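Local coordinates for protein VP5 (Halorubrum pleomorphic virus 6, PDB 6QGL) that is a viral envelope protein that probably fuses the virus membrane with that of its archaeal host cell, at residues 44-49 with 138-143; 103-108 with 245-250; 111-116 with 174-179; 129-134 with 162-167. All coordinates share one frame; numbering follows the deposited sequence.

How the contacts relate
All four contacts draw one segment from the long helix 97-140, and they follow it in the order contact 2, contact 3, contact 4, contact 1. Contacts 2 and 3 have centres about 13 Å apart and are joined by a salt bridge from R247 of contact 2 to E112 of contact 3. Contacts 4 and 1 form a second pair, also about 13 Å between centres, where I138 packs on the loop at 162-164. The centres of contacts 1 and 2 lie about 50 Å apart, on opposite sides of the chain's centre. The same helix therefore meets helix 229-257, the two ends of the strand 166-174 and helix 43-66, tying the N-terminal envelope-protein region together along its length.

Contact 1: 44-49 with 138-143; sequences DVLRNQ and IAHADV
R47, which lies along V143, sends its NH2 back one turn of its own helix to D44 OD1, a salt bridge of 2.7 Å. The N-H...O angle is only 132°, and the carboxylate oxygen sits somewhat out of the guanidinium plane. A bend at chi3 (-72°) turns the chain toward this partner, while its aliphatic root stays against the other segment: R47 CG meets V143 CG1 at 4.0 Å. The backbone O of D142 lies at the edge of the guanidinium, too far for a bond.

The centre of the contact is L46. With CG trans to the backbone N (chi1 179°), the side chain points at the other segment, and CD2 ends in a notch between two partners. On one side it rests over a face of the H140 ring, 3.8 Å from the centroid and displaced toward the rim, as a CH-pi contact. On the other it touches V143 CG2 at 3.6 Å. H140 closes helix 97-140, and A141 with its positive phi turns the chain so that V143 also faces helix 43-66. A weak bond from H140 NE2 to A38 O may help set the ring's tilt.

Across the gap the cohesion is thus apolar, a leucine methyl held between imidazole and valine, while the charges of R47 and D44 probably offset each other at its margin.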
loop_
_atom_site.group_PDB
_atom_site.type_symbol
_atom_site.label_atom_id
_atom_site.label_comp_id
_atom_site.label_asym_id
_atom_site.label_seq_id
_atom_site.Cartn_x
_atom_site.Cartn_y
_atom_site.Cartn_z
ATOM N N ASP A 44 -19.797 -14.334 -18.624
ATOM C CA ASP A 44 -20.092 -13.458 -17.494
ATOM C C ASP A 44 -19.172 -13.747 -16.314
ATOM O O ASP A 44 -18.662 -12.802 -15.707
ATOM C CB ASP A 44 -21.565 -13.570 -17.073
ATOM C CG ASP A 44 -22.568 -12.957 -18.037
ATOM O OD1 ASP A 44 -22.142 -12.254 -18.975
ATOM O OD2 ASP A 44 -23.779 -13.175 -17.846
ATOM N N VAL A 45 -18.935 -15.047 -16.010
ATOM C CA VAL A 45 -18.063 -15.463 -14.903
ATOM C C VAL A 45 -16.607 -15.084 -15.185
ATOM O O VAL A 45 -15.940 -14.571 -14.281
ATOM C CB VAL A 45 -18.262 -16.945 -14.496
ATOM C CG1 VAL A 45 -17.064 -17.504 -13.727
ATOM C CG2 VAL A 45 -19.532 -17.085 -13.661
ATOM N N LEU A 46 -16.136 -15.272 -16.436
ATOM C CA LEU A 46 -14.768 -14.901 -16.812
ATOM C C LEU A 46 -14.556 -13.393 -16.675
ATOM O O LEU A 46 -13.550 -12.985 -16.097
ATOM C CB LEU A 46 -14.375 -15.401 -18.221
ATOM C CG LEU A 46 -12.950 -15.033 -18.711
ATOM C CD1 LEU A 46 -11.859 -15.621 -17.817
ATOM C CD2 LEU A 46 -12.720 -15.454 -20.136
ATOM N N ARG A 47 -15.527 -12.579 -17.146
ATOM C CA ARG A 47 -15.480 -11.117 -17.050
ATOM C C ARG A 47 -15.429 -10.643 -15.597
ATOM O O ARG A 47 -14.656 -9.734 -15.290
ATOM C CB ARG A 47 -16.649 -10.463 -17.801
ATOM C CG ARG A 47 -16.451 -10.421 -19.310
ATOM C CD ARG A 47 -17.460 -9.515 -19.992
ATOM N NE ARG A 47 -18.803 -10.093 -20.015
ATOM C CZ ARG A 47 -19.275 -10.849 -21.001
ATOM N NH1 ARG A 47 -18.520 -11.131 -22.054
ATOM N NH2 ARG A 47 -20.509 -11.326 -20.942
ATOM N N ASN A 48 -16.204 -11.290 -14.700
ATOM C CA ASN A 48 -16.210 -10.955 -13.274
ATOM C C ASN A 48 -14.883 -11.317 -12.617
ATOM O O ASN A 48 -14.353 -10.509 -11.857
ATOM C CB ASN A 48 -17.381 -11.619 -12.542
ATOM C CG ASN A 48 -18.729 -11.015 -12.855
ATOM O OD1 ASN A 48 -18.873 -9.801 -13.058
ATOM N ND2 ASN A 48 -19.757 -11.852 -12.883
ATOM N N GLN A 49 -14.333 -12.507 -12.944
ATOM C CA GLN A 49 -13.053 -12.984 -12.419
ATOM C C GLN A 49 -11.880 -12.129 -12.895
ATOM O O GLN A 49 -10.968 -11.874 -12.105
ATOM C CB GLN A 49 -12.832 -14.472 -12.723
ATOM C CG GLN A 49 -13.743 -15.384 -11.895
ATOM C CD GLN A 49 -13.498 -16.868 -12.045
ATOM O OE1 GLN A 49 -12.583 -17.329 -12.739
ATOM N NE2 GLN A 49 -14.319 -17.659 -11.369
ATOM N N ILE A 138 -8.156 -14.904 -25.199
ATOM C CA ILE A 138 -7.860 -15.442 -26.531
ATOM C C ILE A 138 -8.311 -16.913 -26.629
ATOM O O ILE A 138 -8.893 -17.305 -27.642
ATOM C CB ILE A 138 -6.353 -15.239 -26.888
ATOM C CG1 ILE A 138 -6.048 -13.753 -27.184
ATOM C CG2 ILE A 138 -5.902 -16.125 -28.064
ATOM C CD1 ILE A 138 -4.605 -13.384 -27.105
ATOM N N ALA A 139 -8.087 -17.700 -25.560
ATOM C CA ALA A 139 -8.439 -19.121 -25.482
ATOM C C ALA A 139 -9.920 -19.402 -25.272
ATOM O O ALA A 139 -10.412 -20.411 -25.787
ATOM C CB ALA A 139 -7.635 -19.802 -24.389
ATOM N N HIS A 140 -10.603 -18.599 -24.436
ATOM C CA HIS A 140 -12.024 -18.810 -24.161
ATOM C C HIS A 140 -12.850 -18.518 -25.397
ATOM O O HIS A 140 -13.729 -19.313 -25.738
ATOM C CB HIS A 140 -12.481 -17.992 -22.949
ATOM C CG HIS A 140 -12.228 -18.670 -21.638
ATOM N ND1 HIS A 140 -10.950 -19.048 -21.252
ATOM C CD2 HIS A 140 -13.093 -18.999 -20.651
ATOM C CE1 HIS A 140 -11.081 -19.602 -20.057
ATOM N NE2 HIS A 140 -12.350 -19.589 -19.651
ATOM N N ALA A 141 -12.518 -17.410 -26.097
ATOM C CA ALA A 141 -13.128 -16.956 -27.350
ATOM C C ALA A 141 -14.582 -16.476 -27.212
ATOM O O ALA A 141 -15.219 -16.123 -28.212
ATOM C CB ALA A 141 -13.003 -18.028 -28.417
ATOM N N ASP A 142 -15.078 -16.417 -25.970
ATOM C CA ASP A 142 -16.420 -15.945 -25.627
ATOM C C ASP A 142 -16.360 -14.507 -25.066
ATOM O O ASP A 142 -17.400 -13.886 -24.840
ATOM C CB ASP A 142 -17.086 -16.917 -24.632
ATOM C CG ASP A 142 -16.355 -17.135 -23.315
ATOM O OD1 ASP A 142 -15.262 -16.558 -23.132
ATOM O OD2 ASP A 142 -16.875 -17.888 -22.469
ATOM N N VAL A 143 -15.130 -13.993 -24.836
ATOM C CA VAL A 143 -14.862 -12.643 -24.316
ATOM C C VAL A 143 -13.930 -11.928 -25.300
ATOM O O VAL A 143 -12.974 -12.532 -25.788
ATOM C CB VAL A 143 -14.276 -12.681 -22.871
ATOM C CG1 VAL A 143 -14.027 -11.278 -22.324
ATOM C CG2 VAL A 143 -15.186 -13.454 -21.925
#

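Contact 2: 103-108 with 245-250; sequences AANSAI and NVRNGI
This is a buried helix-helix contact, where segment 103-108 of helix 97-140 runs nearly antiparallel to 245-250 of helix 229-257. The segment axes approach to 10.7 Å at an angle of 170°, and the gap is bridged mainly by side chains.

I108 has the largest part in it. With CG1 beside the backbone N, its CD1 points across the interface and meets I250 CD1 tip to tip at 3.4 Å. The same methyl lies 3.8 Å from V246 CG1, the isoleucine and valine sliding past each other in opposite senses. One turn back, A104 CB packs on I250 CG2 at 3.7 Å. A104 and I108 on one helix, V246 and I250 on the other, are spaced four residues apart, the i, i+4 stripes by which helices of a bundle pack lengthwise. Helix 73-92 joins from the side, touching V246 and I250, which makes the packing here that of three helices.

R247 flanks the apolar stripe. Its guanidinium lies flat over I108, with CG2 of that residue 3.5 Å from NH2 and beneath one face. N105 OD1 comes to the edge of the group, 4.0 Å from R247 NE, the amide and guanidinium planes 40° apart; this is proximity without a hydrogen bond. The charge is met instead by salt bridges, NH2 with D109 and NH1 with E112, both from helix 97-140, so the arginine reaches over I108 and clasps acids on the facing helix.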
loop_
_atom_site.group_PDB
_atom_site.type_symbol
_atom_site.label_atom_id
_atom_site.label_comp_id
_atom_site.label_asym_id
_atom_site.label_seq_id
_atom_site.Cartn_x
_atom_site.Cartn_y
_atom_site.Cartn_z
ATOM N N ALA A 103 33.157 1.995 0.905
ATOM C CA ALA A 103 32.353 1.246 1.875
ATOM C C ALA A 103 30.947 1.827 2.003
ATOM O O ALA A 103 29.982 1.064 2.051
ATOM C CB ALA A 103 33.037 1.226 3.226
ATOM N N ALA A 104 30.835 3.171 2.023
ATOM C CA ALA A 104 29.564 3.888 2.123
ATOM C C ALA A 104 28.702 3.677 0.885
ATOM O O ALA A 104 27.517 3.383 1.022
ATOM C CB ALA A 104 29.814 5.367 2.340
ATOM N N ASN A 105 29.299 3.804 -0.319
ATOM C CA ASN A 105 28.577 3.625 -1.576
ATOM C C ASN A 105 28.231 2.175 -1.857
ATOM O O ASN A 105 27.228 1.933 -2.527
ATOM C CB ASN A 105 29.304 4.270 -2.750
ATOM C CG ASN A 105 29.358 5.774 -2.685
ATOM O OD1 ASN A 105 28.339 6.466 -2.532
ATOM N ND2 ASN A 105 30.555 6.310 -2.826
ATOM N N SER A 106 29.018 1.209 -1.318
ATOM C CA SER A 106 28.713 -0.219 -1.465
ATOM C C SER A 106 27.455 -0.543 -0.662
ATOM O O SER A 106 26.663 -1.383 -1.084
ATOM C CB SER A 106 29.875 -1.091 -1.008
ATOM O OG SER A 106 30.974 -0.975 -1.896
ATOM N N ALA A 107 27.255 0.155 0.477
ATOM C CA ALA A 107 26.068 0.014 1.318
ATOM C C ALA A 107 24.851 0.576 0.576
ATOM O O ALA A 107 23.818 -0.094 0.539
ATOM C CB ALA A 107 26.268 0.733 2.639
ATOM N N ILE A 108 24.994 1.764 -0.062
ATOM C CA ILE A 108 23.937 2.396 -0.863
ATOM C C ILE A 108 23.594 1.491 -2.056
ATOM O O ILE A 108 22.414 1.259 -2.301
ATOM C CB ILE A 108 24.273 3.861 -1.315
ATOM C CG1 ILE A 108 24.675 4.751 -0.121
ATOM C CG2 ILE A 108 23.080 4.502 -2.066
ATOM C CD1 ILE A 108 25.562 5.936 -0.490
ATOM N N ASN A 245 20.377 12.186 -3.815
ATOM C CA ASN A 245 20.574 12.988 -2.609
ATOM C C ASN A 245 21.459 12.283 -1.583
ATOM O O ASN A 245 22.271 12.950 -0.953
ATOM C CB ASN A 245 19.233 13.382 -1.977
ATOM C CG ASN A 245 18.389 14.358 -2.773
ATOM O OD1 ASN A 245 18.850 15.054 -3.686
ATOM N ND2 ASN A 245 17.111 14.425 -2.436
ATOM N N VAL A 246 21.308 10.945 -1.423
ATOM C CA VAL A 246 22.098 10.133 -0.485
ATOM C C VAL A 246 23.561 10.096 -0.925
ATOM O O VAL A 246 24.436 10.374 -0.111
ATOM C CB VAL A 246 21.520 8.704 -0.266
ATOM C CG1 VAL A 246 22.424 7.865 0.626
ATOM C CG2 VAL A 246 20.125 8.761 0.325
ATOM N N ARG A 247 23.815 9.771 -2.205
ATOM C CA ARG A 247 25.163 9.678 -2.763
ATOM C C ARG A 247 25.910 11.003 -2.761
ATOM O O ARG A 247 27.090 11.037 -2.401
ATOM C CB ARG A 247 25.129 9.081 -4.170
ATOM C CG ARG A 247 24.804 7.620 -4.164
ATOM C CD ARG A 247 25.495 6.915 -5.309
ATOM N NE ARG A 247 25.472 5.481 -5.074
ATOM C CZ ARG A 247 24.478 4.707 -5.473
ATOM N NH1 ARG A 247 23.463 5.217 -6.150
ATOM N NH2 ARG A 247 24.446 3.440 -5.134
ATOM N N ASN A 248 25.226 12.092 -3.160
ATOM C CA ASN A 248 25.799 13.439 -3.174
ATOM C C ASN A 248 26.036 13.911 -1.738
ATOM O O ASN A 248 27.069 14.525 -1.449
ATOM C CB ASN A 248 24.855 14.420 -3.908
ATOM C CG ASN A 248 24.723 14.226 -5.409
ATOM O OD1 ASN A 248 25.569 13.619 -6.075
ATOM N ND2 ASN A 248 23.660 14.770 -5.981
ATOM N N GLY A 249 25.080 13.588 -0.864
ATOM C CA GLY A 249 25.097 13.927 0.551
ATOM C C GLY A 249 26.200 13.237 1.313
ATOM O O GLY A 249 26.847 13.866 2.144
ATOM N N ILE A 250 26.436 11.944 1.013
ATOM C CA ILE A 250 27.486 11.137 1.641
ATOM C C ILE A 250 28.858 11.580 1.131
ATOM O O ILE A 250 29.835 11.515 1.883
ATOM C CB ILE A 250 27.205 9.610 1.514
ATOM C CG1 ILE A 250 26.059 9.238 2.463
ATOM C CG2 ILE A 250 28.446 8.742 1.802
ATOM C CD1 ILE A 250 25.430 8.035 2.194
#

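Contact 3: 111-116 with 174-179; sequences YETTVR and SMPDGT
T113 places its methyl CG2 trans to the backbone N and its hydroxyl beside that N (chi1 -58°), while M175, bent at chi2 (-59°), curls its thioether toward the helix; these turns lay the T113 methyl beside M175 CB and the D177 carboxylate and set the methionine's end on R116. T113 CG2 lies 3.5 Å from D177 OD2 and 3.9 Å from M175 CB, and M175 CE rests 3.9 Å from R116 CB.

P176 follows over the helix surface. Its CG approaches E112 CD to 3.6 Å, the ring crossing the glutamate roughly at a right angle, and its CD passes T113 OG1. The T113 hydroxyl is bonded to D109 O on its own helix, so its nearness to the D177 carboxylate, which crosses T113 at about a right angle, is contact without a bond.

E112 is held firmly beneath the proline. R116 grips its OE2 side-on with NE and NH2, OE2 lying in the guanidinium plane; the NE bond is 2.8 Å, fairly straight, and uses the anti lone pair, while NH2 comes from above the carboxylate plane. R116 NH2 also pairs with D240, and E112 OE1 with R247, so these charges probably offset one another within a network reaching helix 229-257.

D177 serves its own loop: OD1 accepts the hydroxyl of T179 at 2.7 Å. M175 N bonds to T179 O, and G178 N to M175 O at 3.1 Å. A type I turn at M175-G178, with left-handed G178 completing a G1 bulge, is the classic tip of a beta-hairpin, here joining strands 166-174 and 180-189 and leaning on the long helix.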
loop_
_atom_site.group_PDB
_atom_site.type_symbol
_atom_site.label_atom_id
_atom_site.label_comp_id
_atom_site.label_asym_id
_atom_site.label_seq_id
_atom_site.Cartn_x
_atom_site.Cartn_y
_atom_site.Cartn_z
ATOM N N TYR A 111 21.498 -1.439 -0.970
ATOM C CA TYR A 111 20.199 -0.953 -0.513
ATOM C C TYR A 111 19.319 -0.522 -1.681
ATOM O O TYR A 111 18.161 -0.932 -1.739
ATOM C CB TYR A 111 20.353 0.137 0.566
ATOM C CG TYR A 111 19.066 0.669 1.171
ATOM C CD1 TYR A 111 18.013 -0.188 1.505
ATOM C CD2 TYR A 111 18.820 2.034 1.226
ATOM C CE1 TYR A 111 16.802 0.303 1.992
ATOM C CE2 TYR A 111 17.606 2.539 1.697
ATOM C CZ TYR A 111 16.605 1.669 2.099
ATOM O OH TYR A 111 15.403 2.152 2.556
ATOM N N GLU A 112 19.878 0.263 -2.626
ATOM C CA GLU A 112 19.178 0.740 -3.822
ATOM C C GLU A 112 18.745 -0.425 -4.706
ATOM O O GLU A 112 17.621 -0.404 -5.204
ATOM C CB GLU A 112 20.039 1.738 -4.613
ATOM C CG GLU A 112 19.306 2.402 -5.775
ATOM C CD GLU A 112 20.030 3.517 -6.503
ATOM O OE1 GLU A 112 21.028 4.034 -5.955
ATOM O OE2 GLU A 112 19.595 3.881 -7.621
ATOM N N THR A 113 19.625 -1.441 -4.883
ATOM C CA THR A 113 19.341 -2.630 -5.687
ATOM C C THR A 113 18.112 -3.342 -5.136
ATOM O O THR A 113 17.220 -3.658 -5.907
ATOM C CB THR A 113 20.580 -3.536 -5.806
ATOM O OG1 THR A 113 21.644 -2.782 -6.382
ATOM C CG2 THR A 113 20.331 -4.772 -6.667
ATOM N N THR A 114 18.035 -3.521 -3.808
ATOM C CA THR A 114 16.910 -4.168 -3.134
ATOM C C THR A 114 15.600 -3.410 -3.385
ATOM O O THR A 114 14.635 -4.021 -3.839
ATOM C CB THR A 114 17.237 -4.369 -1.647
ATOM O OG1 THR A 114 18.441 -5.128 -1.555
ATOM C CG2 THR A 114 16.132 -5.079 -0.884
ATOM N N VAL A 115 15.590 -2.086 -3.128
ATOM C CA VAL A 115 14.432 -1.201 -3.297
ATOM C C VAL A 115 13.972 -1.185 -4.759
ATOM O O VAL A 115 12.788 -1.402 -5.021
ATOM C CB VAL A 115 14.704 0.224 -2.715
ATOM C CG1 VAL A 115 13.552 1.180 -3.005
ATOM C CG2 VAL A 115 14.974 0.168 -1.218
ATOM N N ARG A 116 14.914 -0.977 -5.705
ATOM C CA ARG A 116 14.609 -0.950 -7.137
ATOM C C ARG A 116 14.118 -2.288 -7.653
ATOM O O ARG A 116 13.099 -2.316 -8.342
ATOM C CB ARG A 116 15.797 -0.457 -7.962
ATOM C CG ARG A 116 16.022 1.029 -7.844
ATOM C CD ARG A 116 16.798 1.557 -9.027
ATOM N NE ARG A 116 17.255 2.912 -8.760
ATOM C CZ ARG A 116 16.583 4.016 -9.068
ATOM N NH1 ARG A 116 15.416 3.939 -9.701
ATOM N NH2 ARG A 116 17.075 5.202 -8.755
ATOM N N SER A 174 20.655 -1.334 -15.276
ATOM C CA SER A 174 21.955 -1.495 -14.634
ATOM C C SER A 174 21.834 -1.168 -13.155
ATOM O O SER A 174 21.732 0.004 -12.777
ATOM C CB SER A 174 23.022 -0.649 -15.322
ATOM O OG SER A 174 23.246 -1.108 -16.645
ATOM N N MET A 175 21.771 -2.224 -12.323
ATOM C CA MET A 175 21.647 -2.093 -10.875
ATOM C C MET A 175 22.952 -1.550 -10.285
ATOM O O MET A 175 24.024 -1.874 -10.806
ATOM C CB MET A 175 21.210 -3.419 -10.218
ATOM C CG MET A 175 19.743 -3.769 -10.463
ATOM S SD MET A 175 18.576 -2.510 -9.869
ATOM C CE MET A 175 17.045 -3.226 -10.364
ATOM N N PRO A 176 22.891 -0.689 -9.241
ATOM C CA PRO A 176 24.128 -0.100 -8.694
ATOM C C PRO A 176 25.175 -1.079 -8.175
ATOM O O PRO A 176 26.337 -0.695 -8.076
ATOM C CB PRO A 176 23.626 0.807 -7.573
ATOM C CG PRO A 176 22.207 1.056 -7.875
ATOM C CD PRO A 176 21.699 -0.174 -8.538
ATOM N N ASP A 177 24.788 -2.332 -7.858
ATOM C CA ASP A 177 25.727 -3.338 -7.351
ATOM C C ASP A 177 26.521 -4.050 -8.472
ATOM O O ASP A 177 27.263 -4.995 -8.196
ATOM C CB ASP A 177 25.012 -4.333 -6.417
ATOM C CG ASP A 177 23.965 -5.214 -7.069
ATOM O OD1 ASP A 177 23.545 -4.902 -8.207
ATOM O OD2 ASP A 177 23.549 -6.204 -6.436
ATOM N N GLY A 178 26.374 -3.564 -9.706
ATOM C CA GLY A 178 27.066 -4.096 -10.876
ATOM C C GLY A 178 26.315 -5.160 -11.648
ATOM O O GLY A 178 26.766 -5.568 -12.721
ATOM N N THR A 179 25.168 -5.621 -11.112
ATOM C CA THR A 179 24.333 -6.652 -11.736
ATOM C C THR A 179 23.309 -6.041 -12.696
ATOM O O THR A 179 23.029 -4.842 -12.623
ATOM C CB THR A 179 23.630 -7.527 -10.674
ATOM O OG1 THR A 179 22.668 -6.752 -9.958
ATOM C CG2 THR A 179 24.602 -8.210 -9.716
#

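Contact 4: 129-134 with 162-167; sequences ELEAMT and GTSPNT
E131 and T134, a turn apart on helix 97-140, face the chain where a loop becomes strand 166-174, with E131 CA 6.9 Å from N166 CA and T134 lying similarly close to S164.

E131 OE1 is the polar centre. N166 ND2 donates to it at 3.1 Å with an angle of 150°, the oxygen lying in the amide plane and being met almost head-on. S164 OG donates to the same OE1 at 3.2 Å, from the syn side and somewhat out of the carboxylate plane. Both donors come from one face of the carboxylate, and the glutamate can present it to them because its chain bends at chi2 (61°) instead of running straight out. Two donors would be expected to stabilise the carboxylate's negative charge.

The amide nitrogen of N166 also leans on T134, through a weak bond of 3.0 Å from ND2 to OG1. That hydroxyl is already spent on its own helix, donating to L130 O at 2.7 Å from above the carbonyl plane. The other end of the amide, OD1, pairs with H188 of the neighbouring strand, so the whole amide of N166 is fixed in its rotation. T134 CG2 meanwhile fills in against P165 CD at 3.8 Å.

S164 works in two directions: besides giving its hydroxyl to E131, its OG accepts from N166 N. This bond from the backbone N two residues on to the serine hydroxyl makes an ST turn, which here leads the chain into the first strand of the antiparallel four-stranded sheet beside the helix.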
loop_
_atom_site.group_PDB
_atom_site.type_symbol
_atom_site.label_atom_id
_atom_site.label_comp_id
_atom_site.label_asym_id
_atom_site.label_seq_id
_atom_site.Cartn_x
_atom_site.Cartn_y
_atom_site.Cartn_z
ATOM N N GLU A 129 0.798 -10.672 -15.568
ATOM C CA GLU A 129 -0.577 -11.046 -15.244
ATOM C C GLU A 129 -1.500 -10.616 -16.372
ATOM O O GLU A 129 -2.302 -11.431 -16.819
ATOM C CB GLU A 129 -1.017 -10.427 -13.909
ATOM C CG GLU A 129 -2.405 -10.832 -13.446
ATOM C CD GLU A 129 -2.835 -10.163 -12.157
ATOM O OE1 GLU A 129 -2.903 -8.913 -12.130
ATOM O OE2 GLU A 129 -3.102 -10.889 -11.173
ATOM N N LEU A 130 -1.362 -9.359 -16.859
ATOM C CA LEU A 130 -2.170 -8.852 -17.971
ATOM C C LEU A 130 -2.030 -9.762 -19.189
ATOM O O LEU A 130 -3.044 -10.105 -19.792
ATOM C CB LEU A 130 -1.840 -7.387 -18.322
ATOM C CG LEU A 130 -2.600 -6.764 -19.515
ATOM C CD1 LEU A 130 -4.114 -6.804 -19.316
ATOM C CD2 LEU A 130 -2.154 -5.354 -19.768
ATOM N N GLU A 131 -0.791 -10.201 -19.499
ATOM C CA GLU A 131 -0.519 -11.124 -20.599
ATOM C C GLU A 131 -1.219 -12.466 -20.377
ATOM O O GLU A 131 -1.822 -12.993 -21.314
ATOM C CB GLU A 131 0.995 -11.321 -20.792
ATOM C CG GLU A 131 1.367 -12.176 -22.001
ATOM C CD GLU A 131 0.948 -11.655 -23.366
ATOM O OE1 GLU A 131 0.600 -10.458 -23.473
ATOM O OE2 GLU A 131 0.974 -12.444 -24.336
ATOM N N ALA A 132 -1.159 -13.000 -19.137
ATOM C CA ALA A 132 -1.804 -14.266 -18.772
ATOM C C ALA A 132 -3.326 -14.151 -18.899
ATOM O O ALA A 132 -3.971 -15.099 -19.354
ATOM C CB ALA A 132 -1.418 -14.673 -17.358
ATOM N N MET A 133 -3.887 -12.979 -18.528
ATOM C CA MET A 133 -5.318 -12.674 -18.624
ATOM C C MET A 133 -5.720 -12.550 -20.095
ATOM O O MET A 133 -6.764 -13.069 -20.486
ATOM C CB MET A 133 -5.664 -11.393 -17.846
ATOM C CG MET A 133 -5.556 -11.550 -16.341
ATOM S SD MET A 133 -6.386 -10.240 -15.405
ATOM C CE MET A 133 -5.204 -8.918 -15.553
ATOM N N THR A 134 -4.858 -11.903 -20.913
ATOM C CA THR A 134 -5.046 -11.728 -22.357
ATOM C C THR A 134 -5.077 -13.098 -23.041
ATOM O O THR A 134 -5.990 -13.357 -23.828
ATOM C CB THR A 134 -3.971 -10.794 -22.932
ATOM O OG1 THR A 134 -4.034 -9.543 -22.251
ATOM C CG2 THR A 134 -4.130 -10.558 -24.427
ATOM N N GLY A 162 -5.303 -16.148 -32.334
ATOM C CA GLY A 162 -4.330 -16.769 -31.437
ATOM C C GLY A 162 -3.109 -15.924 -31.133
ATOM O O GLY A 162 -2.183 -16.393 -30.461
ATOM N N THR A 163 -3.103 -14.669 -31.620
ATOM C CA THR A 163 -2.031 -13.690 -31.441
ATOM C C THR A 163 -2.445 -12.691 -30.363
ATOM O O THR A 163 -3.592 -12.238 -30.348
ATOM C CB THR A 163 -1.719 -13.026 -32.803
ATOM O OG1 THR A 163 -1.194 -14.016 -33.683
ATOM C CG2 THR A 163 -0.736 -11.866 -32.709
ATOM N N SER A 164 -1.509 -12.351 -29.467
ATOM C CA SER A 164 -1.748 -11.371 -28.414
ATOM C C SER A 164 -1.422 -9.964 -28.927
ATOM O O SER A 164 -0.405 -9.795 -29.612
ATOM C CB SER A 164 -0.904 -11.687 -27.182
ATOM O OG SER A 164 -1.089 -10.718 -26.162
ATOM N N PRO A 165 -2.234 -8.932 -28.591
ATOM C CA PRO A 165 -1.886 -7.565 -29.020
ATOM C C PRO A 165 -0.722 -6.992 -28.197
ATOM O O PRO A 165 -0.185 -5.936 -28.536
ATOM C CB PRO A 165 -3.185 -6.788 -28.798
ATOM C CG PRO A 165 -3.855 -7.488 -27.683
ATOM C CD PRO A 165 -3.470 -8.941 -27.777
ATOM N N ASN A 166 -0.334 -7.708 -27.118
ATOM C CA ASN A 166 0.739 -7.347 -26.193
ATOM C C ASN A 166 2.067 -8.018 -26.527
ATOM O O ASN A 166 2.098 -9.131 -27.054
ATOM C CB ASN A 166 0.371 -7.722 -24.752
ATOM C CG ASN A 166 -1.012 -7.358 -24.282
ATOM O OD1 ASN A 166 -1.534 -6.270 -24.552
ATOM N ND2 ASN A 166 -1.619 -8.263 -23.530
ATOM N N THR A 167 3.165 -7.343 -26.163
ATOM C CA THR A 167 4.541 -7.812 -26.297
ATOM C C THR A 167 5.284 -7.365 -25.036
ATOM O O THR A 167 5.295 -6.169 -24.725
ATOM C CB THR A 167 5.213 -7.270 -27.580
ATOM O OG1 THR A 167 4.332 -7.402 -28.698
ATOM C CG2 THR A 167 6.536 -7.962 -27.885
#